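Local coordinates for putative iron binding protein (Bordetella pertussis Tohama I, PDB 1Y9U) that binds ferric iron through tyrosine side chains and probably serves as the periplasmic binding protein of an iron-uptake system, at residues 83-88 / 98-103; 108-113 / 218-223. All coordinates share one frame; numbering follows the deposited sequence.

Contact 1: 83-88 / 98-103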
loop_
_atom_site.group_PDB
_atom_site.type_symbol
_atom_site.label_atom_id
_atom_site.label_comp_id
_atom_site.label_asym_id
_atom_site.label_seq_id
_atom_site.Cartn_x
_atom_site.Cartn_y
_atom_site.Cartn_z
ATOM N N THR A 83 9.627 10.074 18.463
ATOM C CA THR A 83 9.734 8.657 18.135
ATOM C C THR A 83 9.176 8.408 16.745
ATOM O O THR A 83 9.832 7.832 15.899
ATOM C CB THR A 83 8.985 7.817 19.165
ATOM O OG1 THR A 83 9.633 7.940 20.444
ATOM C CG2 THR A 83 9.025 6.335 18.814
ATOM N N LEU A 84 7.976 8.901 16.506
ATOM C CA LEU A 84 7.339 8.710 15.211
ATOM C C LEU A 84 8.055 9.500 14.113
ATOM O O LEU A 84 8.284 8.978 13.032
ATOM C CB LEU A 84 5.851 9.057 15.282
ATOM C CG LEU A 84 4.966 8.016 15.994
ATOM C CD1 LEU A 84 3.704 8.663 16.545
ATOM C CD2 LEU A 84 4.633 6.851 15.104
ATOM N N ASP A 85 8.435 10.748 14.368
ATOM C CA ASP A 85 9.035 11.568 13.321
ATOM C C ASP A 85 10.399 11.051 12.903
ATOM O O ASP A 85 10.802 11.177 11.762
ATOM C CB ASP A 85 9.165 13.025 13.756
ATOM C CG ASP A 85 7.834 13.744 13.804
ATOM O OD1 ASP A 85 6.809 13.162 13.378
ATOM O OD2 ASP A 85 7.735 14.921 14.241
ATOM N N SER A 86 11.136 10.464 13.837
ATOM C CA SER A 86 12.456 9.969 13.516
ATOM C C SER A 86 12.447 8.614 12.852
ATOM O O SER A 86 13.449 8.217 12.296
ATOM C CB SER A 86 13.339 9.920 14.765
ATOM O OG SER A 86 12.883 8.979 15.716
ATOM N N VAL A 87 11.342 7.876 12.972
ATOM C CA VAL A 87 11.193 6.574 12.330
ATOM C C VAL A 87 10.577 6.690 10.940
ATOM O O VAL A 87 11.058 6.092 9.999
ATOM C CB VAL A 87 10.321 5.611 13.169
ATOM C CG1 VAL A 87 10.014 4.346 12.370
ATOM C CG2 VAL A 87 11.017 5.275 14.469
ATOM N N VAL A 88 9.503 7.438 10.826
ATOM C CA VAL A 88 8.754 7.501 9.567
ATOM C C VAL A 88 9.335 8.605 8.694
ATOM O O VAL A 88 9.375 9.757 9.119
ATOM C CB VAL A 88 7.278 7.776 9.861
ATOM C CG1 VAL A 88 6.487 7.890 8.561
ATOM C CG2 VAL A 88 6.694 6.674 10.745
ATOM N N SER A 98 -0.173 14.517 11.918
ATOM C CA SER A 98 -1.564 14.269 11.583
ATOM C C SER A 98 -1.907 12.807 11.150
ATOM O O SER A 98 -3.006 12.324 11.389
ATOM C CB SER A 98 -2.010 15.266 10.501
ATOM O OG SER A 98 -1.142 15.215 9.370
ATOM N N TRP A 99 -0.981 12.140 10.474
ATOM C CA TRP A 99 -1.104 10.725 10.086
ATOM C C TRP A 99 0.302 10.202 9.840
ATOM O O TRP A 99 1.218 10.968 9.585
ATOM C CB TRP A 99 -1.958 10.525 8.813
ATOM C CG TRP A 99 -1.485 11.297 7.641
ATOM C CD1 TRP A 99 -1.906 12.535 7.247
ATOM C CD2 TRP A 99 -0.506 10.891 6.686
ATOM N NE1 TRP A 99 -1.213 12.941 6.138
ATOM C CE2 TRP A 99 -0.358 11.943 5.758
ATOM C CE3 TRP A 99 0.286 9.747 6.523
ATOM C CZ2 TRP A 99 0.540 11.883 4.694
ATOM C CZ3 TRP A 99 1.183 9.697 5.476
ATOM C CH2 TRP A 99 1.311 10.762 4.579
ATOM N N TYR A 100 0.455 8.892 9.926
ATOM C CA TYR A 100 1.746 8.252 9.786
ATOM C C TYR A 100 1.634 6.929 9.029
ATOM O O TYR A 100 0.774 6.123 9.357
ATOM C CB TYR A 100 2.290 7.933 11.172
ATOM C CG TYR A 100 2.715 9.123 11.967
ATOM C CD1 TYR A 100 1.830 9.757 12.822
ATOM C CD2 TYR A 100 4.017 9.592 11.884
ATOM C CE1 TYR A 100 2.254 10.876 13.568
ATOM C CE2 TYR A 100 4.438 10.683 12.616
ATOM C CZ TYR A 100 3.572 11.304 13.441
ATOM O OH TYR A 100 4.040 12.365 14.182
ATOM N N ALA A 101 2.502 6.702 8.042
ATOM C CA ALA A 101 2.616 5.380 7.418
ATOM C C ALA A 101 3.174 4.368 8.403
ATOM O O ALA A 101 4.041 4.681 9.207
ATOM C CB ALA A 101 3.504 5.427 6.179
ATOM N N LEU A 102 2.653 3.149 8.313
ATOM C CA LEU A 102 3.120 1.990 9.069
ATOM C C LEU A 102 3.707 0.886 8.204
ATOM O O LEU A 102 4.537 0.115 8.696
ATOM C CB LEU A 102 1.983 1.422 9.915
ATOM C CG LEU A 102 1.395 2.358 10.976
ATOM C CD1 LEU A 102 0.246 1.652 11.684
ATOM C CD2 LEU A 102 2.431 2.799 12.004
ATOM N N SER A 103 3.313 0.809 6.926
ATOM C CA SER A 103 3.932 -0.134 6.009
ATOM C C SER A 103 3.768 0.383 4.599
ATOM O O SER A 103 2.936 1.248 4.347
ATOM C CB SER A 103 3.297 -1.511 6.124
ATOM O OG SER A 103 1.963 -1.476 5.652
#

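Contact 2: 108-113 / 218-223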
loop_
_atom_site.group_PDB
_atom_site.type_symbol
_atom_site.label_atom_id
_atom_site.label_comp_id
_atom_site.label_asym_id
_atom_site.label_seq_id
_atom_site.Cartn_x
_atom_site.Cartn_y
_atom_site.Cartn_z
ATOM N N VAL A 108 4.624 -3.071 -8.451
ATOM C CA VAL A 108 5.799 -3.534 -9.167
ATOM C C VAL A 108 5.416 -4.234 -10.472
ATOM O O VAL A 108 4.253 -4.308 -10.839
ATOM C CB VAL A 108 6.647 -4.446 -8.241
ATOM C CG1 VAL A 108 7.009 -3.717 -6.922
ATOM C CG2 VAL A 108 5.930 -5.742 -7.923
ATOM N N LEU A 109 6.422 -4.753 -11.171
ATOM C CA LEU A 109 6.233 -5.493 -12.399
ATOM C C LEU A 109 6.446 -6.971 -12.124
ATOM O O LEU A 109 7.512 -7.377 -11.676
ATOM C CB LEU A 109 7.223 -5.021 -13.457
ATOM C CG LEU A 109 6.892 -5.414 -14.900
ATOM C CD1 LEU A 109 5.675 -4.644 -15.446
ATOM C CD2 LEU A 109 8.095 -5.225 -15.807
ATOM N N TYR A 110 5.412 -7.773 -12.340
ATOM C CA TYR A 110 5.573 -9.223 -12.370
ATOM C C TYR A 110 6.112 -9.584 -13.730
ATOM O O TYR A 110 5.637 -9.040 -14.719
ATOM C CB TYR A 110 4.251 -9.931 -12.196
ATOM C CG TYR A 110 3.525 -9.773 -10.866
ATOM C CD1 TYR A 110 3.972 -8.936 -9.846
ATOM C CD2 TYR A 110 2.337 -10.491 -10.642
ATOM C CE1 TYR A 110 3.247 -8.808 -8.665
ATOM C CE2 TYR A 110 1.632 -10.374 -9.473
ATOM C CZ TYR A 110 2.104 -9.552 -8.468
ATOM O OH TYR A 110 1.333 -9.394 -7.332
ATOM N N VAL A 111 7.104 -10.466 -13.782
ATOM C CA VAL A 111 7.813 -10.792 -15.011
ATOM C C VAL A 111 7.967 -12.299 -15.114
ATOM O O VAL A 111 8.356 -12.942 -14.139
ATOM C CB VAL A 111 9.213 -10.139 -15.028
ATOM C CG1 VAL A 111 9.964 -10.486 -16.301
ATOM C CG2 VAL A 111 9.090 -8.616 -14.826
ATOM N N GLU A 112 7.726 -12.866 -16.290
ATOM C CA GLU A 112 7.982 -14.285 -16.509
ATOM C C GLU A 112 9.395 -14.594 -16.024
ATOM O O GLU A 112 10.326 -13.835 -16.313
ATOM C CB GLU A 112 7.851 -14.616 -17.986
ATOM C CG GLU A 112 7.614 -16.086 -18.284
ATOM C CD GLU A 112 8.863 -16.957 -18.225
ATOM O OE1 GLU A 112 9.977 -16.445 -18.458
ATOM O OE2 GLU A 112 8.692 -18.169 -17.924
ATOM N N LYS A 113 9.567 -15.699 -15.304
ATOM C CA LYS A 113 10.772 -15.899 -14.521
ATOM C C LYS A 113 12.089 -15.864 -15.305
ATOM O O LYS A 113 13.115 -15.509 -14.745
ATOM C CB LYS A 113 10.686 -17.206 -13.729
ATOM C CG LYS A 113 10.693 -18.452 -14.618
ATOM C CD LYS A 113 10.377 -19.714 -13.835
ATOM C CE LYS A 113 10.358 -20.958 -14.715
ATOM N NZ LYS A 113 11.732 -21.329 -15.188
ATOM N N ASP A 218 5.893 -19.386 -8.482
ATOM C CA ASP A 218 7.109 -19.937 -9.062
ATOM C C ASP A 218 7.295 -19.477 -10.514
ATOM O O ASP A 218 8.426 -19.491 -11.020
ATOM C CB ASP A 218 7.103 -21.463 -9.038
ATOM C CG ASP A 218 7.500 -22.052 -7.722
ATOM O OD1 ASP A 218 7.767 -21.339 -6.726
ATOM O OD2 ASP A 218 7.571 -23.302 -7.606
ATOM N N ALA A 219 6.213 -19.078 -11.183
ATOM C CA ALA A 219 6.271 -18.722 -12.593
ATOM C C ALA A 219 6.873 -17.344 -12.857
ATOM O O ALA A 219 7.199 -17.044 -14.010
ATOM C CB ALA A 219 4.886 -18.758 -13.173
ATOM N N ILE A 220 7.000 -16.511 -11.818
ATOM C CA ILE A 220 7.327 -15.109 -11.964
ATOM C C ILE A 220 8.498 -14.695 -11.091
ATOM O O ILE A 220 8.879 -15.352 -10.125
ATOM C CB ILE A 220 6.096 -14.183 -11.656
ATOM C CG1 ILE A 220 5.624 -14.283 -10.197
ATOM C CG2 ILE A 220 4.954 -14.507 -12.606
ATOM C CD1 ILE A 220 4.790 -13.089 -9.759
ATOM N N LYS A 221 9.045 -13.553 -11.451
ATOM C CA LYS A 221 9.948 -12.792 -10.624
ATOM C C LYS A 221 9.436 -11.354 -10.547
ATOM O O LYS A 221 8.591 -10.930 -11.343
ATOM C CB LYS A 221 11.373 -12.808 -11.174
ATOM C CG LYS A 221 11.545 -12.177 -12.554
ATOM C CD LYS A 221 12.961 -12.351 -13.104
ATOM C CE LYS A 221 13.012 -11.889 -14.521
ATOM N NZ LYS A 221 14.364 -12.107 -15.109
ATOM N N VAL A 222 9.948 -10.618 -9.578
ATOM C CA VAL A 222 9.612 -9.216 -9.398
ATOM C C VAL A 222 10.736 -8.327 -9.925
ATOM O O VAL A 222 11.918 -8.528 -9.620
ATOM C CB VAL A 222 9.355 -8.907 -7.907
ATOM C CG1 VAL A 222 9.349 -7.416 -7.626
ATOM C CG2 VAL A 222 8.051 -9.529 -7.463
ATOM N N VAL A 223 10.344 -7.332 -10.705
ATOM C CA VAL A 223 11.205 -6.197 -11.021
ATOM C C VAL A 223 10.458 -4.969 -10.512
ATOM O O VAL A 223 9.296 -4.768 -10.862
ATOM C CB VAL A 223 11.498 -6.094 -12.535
ATOM C CG1 VAL A 223 12.246 -4.823 -12.860
ATOM C CG2 VAL A 223 12.297 -7.292 -12.982
HETATM O O HOH W 1 6.857 -18.891 -16.136
#

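Contact 1: 83-88 / 98-103
Leu84 and Asp85, neighbours on the short helix 82-87, take hold of Tyr100 in two different ways. The side chains of Leu84 and Tyr100 run nearly at right angles to each other, and the leucine lies against the ring with two of its atoms. Its CB sits above the rim of the ring, 3.4 Å from CE2 of Tyr100, on the face that CD1 also covers; CD1 is shifted from the middle toward the rim, in a CH-pi contact of 4.2 Å to the ring centroid. The phenol oxygen projects past the leucine to the carboxylate: Tyr100 OH donates a hydrogen bond to Asp85 OD1 at 3.0 Å. The acceptor lies near the plane of the ring, at its edge, whereas the hydroxyl meets the carboxylate on the syn side but 30° out of its plane; the two flat groups are themselves 31° apart. With CG of Asp85 beside its own backbone N (chi1 -72°), the acid reaches the tyrosine although its CB does not aim there. Val88, just past the helix, adds CG2 obliquely to the ring, 4.1 Å from CD2 of Tyr100. The same methyl comes within 3.7 Å of Ala101 O, a buried carbonyl oxygen without a hydrogen-bonding partner in the model. Strand 100-112 pairs antiparallel with strand 237-245, and a classic beta bulge sets Leu102 and Ser103 opposite Ser240. Leu258 of helix 251-261 touches both Leu84 and Tyr100, extending the apolar packing between helix 82-87 and the start of strand 100-112.

Contact 2: 108-113 / 218-223
Ile220 lays its CD1 methyl over one face of the Tyr110 ring, 4.0 Å from the centroid and displaced toward the rim. Its CG1 lies between the backbone N and the carbonyl carbon (chi1 64°), and the nearly extended second torsion then carries CD1 to the ring. On the side of the sheet that carries Tyr110 and Val222, Val222 CG1 meets Val108 CG2 at 3.8 Å. The other side carries Leu109, Val111, Lys221 and Val223. Here Val111 directs its two methyls to different partners: CG2 packs on Val223 CG2 at 3.9 Å, while CG1, anti to the backbone N (chi1 179°), touches CE of Lys221. The lysine is extended beyond CG and runs past the backbone of Lys113, its ammonium bonding to Leu115 O. Beyond CG, Lys113 stays extended until its last torsion, and its CD lies 3.4 Å from Asp218 O. Two pairs of backbone hydrogen bonds join Leu109 to Val223 and Val111 to Lys221, the straightest being Val223 N to Leu109 O (174°). Beyond them, Ala219 O accepts from Lys113 N at 3.0 Å and from a water that also donates to Glu112 OE2; Glu112 OE1 bonds to Asp114 N. This is an antiparallel strand pair in a periplasmic binding protein fold. Tyr110, hydrogen-bonded through OH to Asn197 O, packs against Tyr200, which binds ferric iron, though none is bound here, so the pair adjoins the iron-binding region.

Both contacts use strand 100-112, contact 1 at its start and contact 2 at its end, with centres about 31 Å apart on opposite sides of the chain's centre. Contact 1 is a buried, local helix-to-strand packing between segments close in sequence, held chiefly by side chains, with no backbone hydrogen bond between the segments, and away from the iron-binding tyrosines. Contact 2 joins segments more than a hundred residues apart, is only partly buried, and rests chiefly on backbone pairing within the sheet, with lysines and water at its exposed end. A tyrosine takes an aliphatic methyl over its ring in each, but only that of contact 2 adjoins an iron-binding residue.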